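Thioredoxin reductase (Clostridium acetobutylicum ATCC 824, PDB 6GNA) probably reduces thioredoxin through its bound FAD and a redox-active disulfide, drawing electrons from ferredoxin rather than from a pyridine nucleotide. Local coordinates at residues Ile79-Gly91 against Leu220-Gly232. Residues are numbered along the deposited sequence; the frame is centred on the assembly and turned at random.
Sequences IENVKVNNIYAMG and LKDSAPPEQLVPG. With FAD (flavin-adenine dinucleotide), chain B.
Lys83 reaches across to Lys221 as a fully extended rod, CG anti to the backbone N (chi1 178°), and its NZ meets Lys221 O at 2.8 Å, nearly in line with the C=O bond. The same ammonium gives a second bond to a water. Ile87 N donates to Leu229 O over 2.9 Å, and that oxygen also takes a CA-H...O contact from Asn86. Two more waters fill the seam: one joins Val84 O to Ala224 N, the other ties Ile87 O and Ala89 N to Pro231 O.

Apolar packing runs alongside these bonds. Leu229 CD1 packs 3.4 Å from both Val84 O and Asn85 O and touches Val84 CG1 at 4.1 Å, while Val230 CG2 meets Ile87 CB and Pro231 CG comes obliquely to the Tyr88 ring at CE1.

Segment 220-232 borders the N6A/N7A edge of the FAD adenine, where Ser223 OG accepts a weak bond from N6A; Asp222, its OD1 held by Asn153, takes another at OD2 from the ribose O2B. Val84 N donates to N1A (2.8 Å) and Val84 O accepts from N6A (2.9 Å), a strand backbone pairing with adenine in a flavoprotein of the pyridine nucleotide-disulphide oxidoreductase family.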
# COMPACT_ATOMS: atom_id res chain seq x y z
N ILE A 79 21.48 -4.26 6.91
CA ILE A 79 21.26 -5.08 5.72
C ILE A 79 22.35 -6.14 5.69
O ILE A 79 23.54 -5.83 5.75
CB ILE A 79 21.31 -4.23 4.44
CG1 ILE A 79 20.30 -3.06 4.50
CG2 ILE A 79 21.08 -5.11 3.22
CD1 ILE A 79 18.93 -3.43 4.95
N GLU A 80 21.93 -7.39 5.57
CA GLU A 80 22.87 -8.49 5.34
C GLU A 80 23.15 -8.54 3.84
O GLU A 80 22.28 -8.91 3.05
CB GLU A 80 22.28 -9.81 5.84
CG GLU A 80 23.27 -10.95 5.87
CD GLU A 80 24.31 -10.80 6.96
OE1 GLU A 80 24.02 -10.13 7.98
OE2 GLU A 80 25.42 -11.36 6.81
N ASN A 81 24.39 -8.18 3.46
CA ASN A 81 24.78 -7.98 2.06
C ASN A 81 25.17 -9.31 1.42
O ASN A 81 26.33 -9.58 1.11
CB ASN A 81 25.92 -6.98 1.97
CG ASN A 81 26.26 -6.59 0.54
OD1 ASN A 81 25.37 -6.32 -0.27
ND2 ASN A 81 27.55 -6.56 0.22
N VAL A 82 24.15 -10.16 1.19
CA VAL A 82 24.30 -11.42 0.47
C VAL A 82 23.12 -11.58 -0.47
O VAL A 82 22.05 -11.01 -0.27
CB VAL A 82 24.42 -12.67 1.37
CG1 VAL A 82 25.63 -12.56 2.28
CG2 VAL A 82 23.15 -12.90 2.18
N LYS A 83 23.33 -12.38 -1.50
CA LYS A 83 22.28 -12.73 -2.45
C LYS A 83 21.56 -13.99 -1.97
O LYS A 83 22.19 -15.00 -1.68
CB LYS A 83 22.86 -12.98 -3.85
CG LYS A 83 21.81 -13.41 -4.89
CD LYS A 83 22.41 -13.61 -6.28
CE LYS A 83 21.33 -14.00 -7.29
NZ LYS A 83 21.94 -14.30 -8.62
N VAL A 84 20.24 -13.92 -1.88
CA VAL A 84 19.46 -15.11 -1.57
C VAL A 84 19.24 -15.91 -2.85
O VAL A 84 18.71 -15.38 -3.83
CB VAL A 84 18.12 -14.75 -0.91
CG1 VAL A 84 17.29 -16.01 -0.67
CG2 VAL A 84 18.38 -14.02 0.41
N ASN A 85 19.64 -17.18 -2.83
CA ASN A 85 19.53 -18.05 -4.00
C ASN A 85 18.31 -18.94 -3.99
O ASN A 85 17.74 -19.21 -5.06
CB ASN A 85 20.78 -18.93 -4.12
CG ASN A 85 21.97 -18.15 -4.54
OD1 ASN A 85 21.87 -17.28 -5.41
ND2 ASN A 85 23.10 -18.43 -3.92
N ASN A 86 17.86 -19.43 -2.83
CA ASN A 86 16.73 -20.34 -2.79
C ASN A 86 16.12 -20.27 -1.41
O ASN A 86 16.82 -20.08 -0.42
CB ASN A 86 17.12 -21.79 -3.11
CG ASN A 86 17.43 -22.00 -4.57
OD1 ASN A 86 18.59 -22.18 -4.95
ND2 ASN A 86 16.40 -21.96 -5.41
N ILE A 87 14.80 -20.39 -1.38
CA ILE A 87 14.02 -20.41 -0.16
C ILE A 87 13.13 -21.62 -0.24
O ILE A 87 12.30 -21.73 -1.15
CB ILE A 87 13.18 -19.13 0.00
CG1 ILE A 87 14.12 -17.93 0.02
CG2 ILE A 87 12.33 -19.19 1.28
CD1 ILE A 87 13.41 -16.63 -0.08
N TYR A 88 13.31 -22.54 0.69
CA TYR A 88 12.62 -23.82 0.64
C TYR A 88 11.59 -23.81 1.74
O TYR A 88 11.94 -23.75 2.93
CB TYR A 88 13.60 -24.97 0.83
CG TYR A 88 14.60 -25.05 -0.27
CD1 TYR A 88 14.21 -25.33 -1.57
CD2 TYR A 88 15.95 -24.86 -0.02
CE1 TYR A 88 15.13 -25.40 -2.59
CE2 TYR A 88 16.87 -24.94 -1.02
CZ TYR A 88 16.46 -25.21 -2.31
OH TYR A 88 17.39 -25.29 -3.32
N ALA A 89 10.32 -23.84 1.34
CA ALA A 89 9.22 -23.91 2.28
C ALA A 89 9.20 -25.32 2.85
O ALA A 89 8.81 -26.27 2.17
CB ALA A 89 7.91 -23.60 1.56
N MET A 90 9.66 -25.46 4.09
CA MET A 90 9.69 -26.77 4.72
C MET A 90 8.35 -27.12 5.35
O MET A 90 8.18 -28.27 5.77
CB MET A 90 10.79 -26.83 5.77
CG MET A 90 12.18 -26.56 5.22
SD MET A 90 12.58 -27.52 3.75
CE MET A 90 14.29 -27.05 3.51
N GLY A 91 7.42 -26.18 5.41
CA GLY A 91 6.11 -26.43 5.95
C GLY A 91 5.76 -25.44 7.04
O GLY A 91 4.82 -24.64 6.89
N LEU A 220 22.63 -14.56 -14.39
CA LEU A 220 22.77 -14.14 -12.99
C LEU A 220 22.36 -12.69 -12.81
O LEU A 220 23.12 -11.76 -13.11
CB LEU A 220 24.18 -14.39 -12.47
CG LEU A 220 24.68 -15.84 -12.53
CD1 LEU A 220 26.01 -15.91 -11.79
CD2 LEU A 220 23.65 -16.81 -11.94
N LYS A 221 21.18 -12.51 -12.24
CA LYS A 221 20.59 -11.21 -11.98
C LYS A 221 20.48 -11.05 -10.46
O LYS A 221 20.93 -11.90 -9.69
CB LYS A 221 19.26 -11.11 -12.73
CG LYS A 221 19.42 -11.18 -14.25
CD LYS A 221 18.11 -11.10 -15.03
CE LYS A 221 18.34 -11.33 -16.52
NZ LYS A 221 17.13 -11.23 -17.39
N ASP A 222 19.85 -9.96 -10.02
CA ASP A 222 19.75 -9.73 -8.58
C ASP A 222 18.97 -10.84 -7.89
O ASP A 222 19.21 -11.15 -6.72
CB ASP A 222 19.08 -8.39 -8.30
CG ASP A 222 19.99 -7.20 -8.54
OD1 ASP A 222 21.19 -7.36 -8.88
OD2 ASP A 222 19.50 -6.06 -8.33
N SER A 223 18.08 -11.47 -8.64
CA SER A 223 17.34 -12.57 -8.10
C SER A 223 16.87 -13.48 -9.21
O SER A 223 16.58 -13.02 -10.31
CB SER A 223 16.11 -12.06 -7.32
OG SER A 223 15.33 -13.12 -6.82
N ALA A 224 16.86 -14.77 -8.95
CA ALA A 224 16.25 -15.69 -9.88
C ALA A 224 14.78 -15.31 -10.04
O ALA A 224 14.21 -14.62 -9.20
CB ALA A 224 16.34 -17.10 -9.31
N PRO A 225 14.13 -15.77 -11.11
CA PRO A 225 12.69 -15.58 -11.20
C PRO A 225 12.02 -16.17 -9.97
O PRO A 225 12.48 -17.18 -9.42
CB PRO A 225 12.30 -16.33 -12.48
CG PRO A 225 13.56 -16.44 -13.27
CD PRO A 225 14.65 -16.54 -12.25
N PRO A 226 10.91 -15.57 -9.51
CA PRO A 226 10.39 -15.95 -8.19
C PRO A 226 10.02 -17.41 -8.06
O PRO A 226 10.20 -18.00 -6.98
CB PRO A 226 9.19 -15.02 -8.01
CG PRO A 226 8.91 -14.43 -9.36
CD PRO A 226 10.21 -14.42 -10.08
N GLU A 227 9.52 -18.04 -9.14
CA GLU A 227 9.15 -19.44 -9.09
C GLU A 227 10.37 -20.35 -9.01
O GLU A 227 10.24 -21.51 -8.60
CB GLU A 227 8.28 -19.78 -10.30
CG GLU A 227 9.00 -19.68 -11.65
CD GLU A 227 8.96 -18.30 -12.29
OE1 GLU A 227 8.75 -17.28 -11.59
OE2 GLU A 227 9.16 -18.22 -13.53
N GLN A 228 11.54 -19.87 -9.39
CA GLN A 228 12.79 -20.61 -9.19
C GLN A 228 13.40 -20.32 -7.83
O GLN A 228 13.92 -21.24 -7.17
CB GLN A 228 13.80 -20.26 -10.30
CG GLN A 228 13.26 -20.52 -11.70
CD GLN A 228 12.84 -21.95 -11.89
OE1 GLN A 228 13.47 -22.87 -11.37
NE2 GLN A 228 11.75 -22.15 -12.63
N LEU A 229 13.35 -19.07 -7.39
CA LEU A 229 13.84 -18.70 -6.07
C LEU A 229 13.10 -19.47 -4.98
O LEU A 229 13.72 -20.02 -4.06
CB LEU A 229 13.67 -17.20 -5.87
CG LEU A 229 14.05 -16.67 -4.50
CD1 LEU A 229 15.56 -16.63 -4.36
CD2 LEU A 229 13.47 -15.26 -4.28
N VAL A 230 11.78 -19.60 -5.12
CA VAL A 230 10.91 -20.19 -4.10
C VAL A 230 10.13 -21.32 -4.76
O VAL A 230 9.00 -21.10 -5.24
CB VAL A 230 9.97 -19.16 -3.45
CG1 VAL A 230 9.29 -19.79 -2.24
CG2 VAL A 230 10.73 -17.91 -3.06
N PRO A 231 10.67 -22.52 -4.82
CA PRO A 231 9.93 -23.62 -5.45
C PRO A 231 8.54 -23.78 -4.86
O PRO A 231 8.36 -23.76 -3.64
CB PRO A 231 10.81 -24.84 -5.17
CG PRO A 231 12.17 -24.29 -5.06
CD PRO A 231 12.01 -22.95 -4.39
N GLY A 232 7.55 -23.92 -5.74
CA GLY A 232 6.17 -24.08 -5.34
C GLY A 232 5.40 -22.78 -5.23
O GLY A 232 4.19 -22.81 -5.00
PA FAD B . 13.40 -2.67 -5.56
O1A FAD B . 13.40 -1.17 -5.39
O2A FAD B . 13.84 -3.26 -6.87
O5B FAD B . 14.30 -3.31 -4.39
C5B FAD B . 14.83 -4.62 -4.54
C4B FAD B . 16.12 -4.76 -3.74
O4B FAD B . 16.22 -6.08 -3.22
C3B FAD B . 17.33 -4.52 -4.63
O3B FAD B . 18.29 -3.71 -3.95
C2B FAD B . 17.88 -5.90 -4.89
O2B FAD B . 19.30 -5.90 -5.03
C1B FAD B . 17.44 -6.69 -3.67
N9A FAD B . 17.21 -8.11 -4.01
C8A FAD B . 16.38 -8.58 -4.96
N7A FAD B . 16.43 -9.94 -5.01
C5A FAD B . 17.31 -10.34 -4.07
C6A FAD B . 17.83 -11.64 -3.59
N6A FAD B . 17.42 -12.80 -4.13
N1A FAD B . 18.74 -11.61 -2.59
C2A FAD B . 19.17 -10.46 -2.03
N3A FAD B . 18.73 -9.25 -2.43
C4A FAD B . 17.82 -9.13 -3.42
N1 FAD B . 8.36 5.00 -8.46
C2 FAD B . 7.63 6.05 -7.99
O2 FAD B . 6.65 5.81 -7.26
N3 FAD B . 7.92 7.33 -8.28
C4 FAD B . 8.95 7.66 -9.06
O4 FAD B . 9.20 8.86 -9.31
C4X FAD B . 9.80 6.58 -9.62
N5 FAD B . 10.86 6.85 -10.41
C5X FAD B . 11.62 5.84 -10.90
C6 FAD B . 12.71 6.14 -11.71
C7 FAD B . 13.49 5.12 -12.23
C7M FAD B . 14.67 5.44 -13.11
C8 FAD B . 13.17 3.70 -11.91
C8M FAD B . 14.02 2.59 -12.46
C9 FAD B . 12.09 3.40 -11.09
C9A FAD B . 11.30 4.42 -10.58
N10 FAD B . 10.19 4.13 -9.76
C10 FAD B . 9.44 5.20 -9.25
C1' FAD B . 9.85 2.74 -9.42
C2' FAD B . 10.28 2.45 -7.99
O2' FAD B . 11.70 2.59 -7.90
C3' FAD B . 9.89 1.03 -7.59
O3' FAD B . 8.46 0.89 -7.64
C4' FAD B . 10.37 0.71 -6.19
O4' FAD B . 11.80 0.84 -6.13
C5' FAD B . 9.97 -0.70 -5.78
O5' FAD B . 10.77 -1.10 -4.68
P FAD B . 10.86 -2.63 -4.21
O1P FAD B . 11.45 -2.66 -2.82
O2P FAD B . 9.57 -3.36 -4.49
O3P FAD B . 11.93 -3.25 -5.25
O HOH W 1 20.13 -15.25 -10.57
O HOH W 2 18.23 -15.61 -6.65
O HOH W 3 10.12 -23.54 -1.67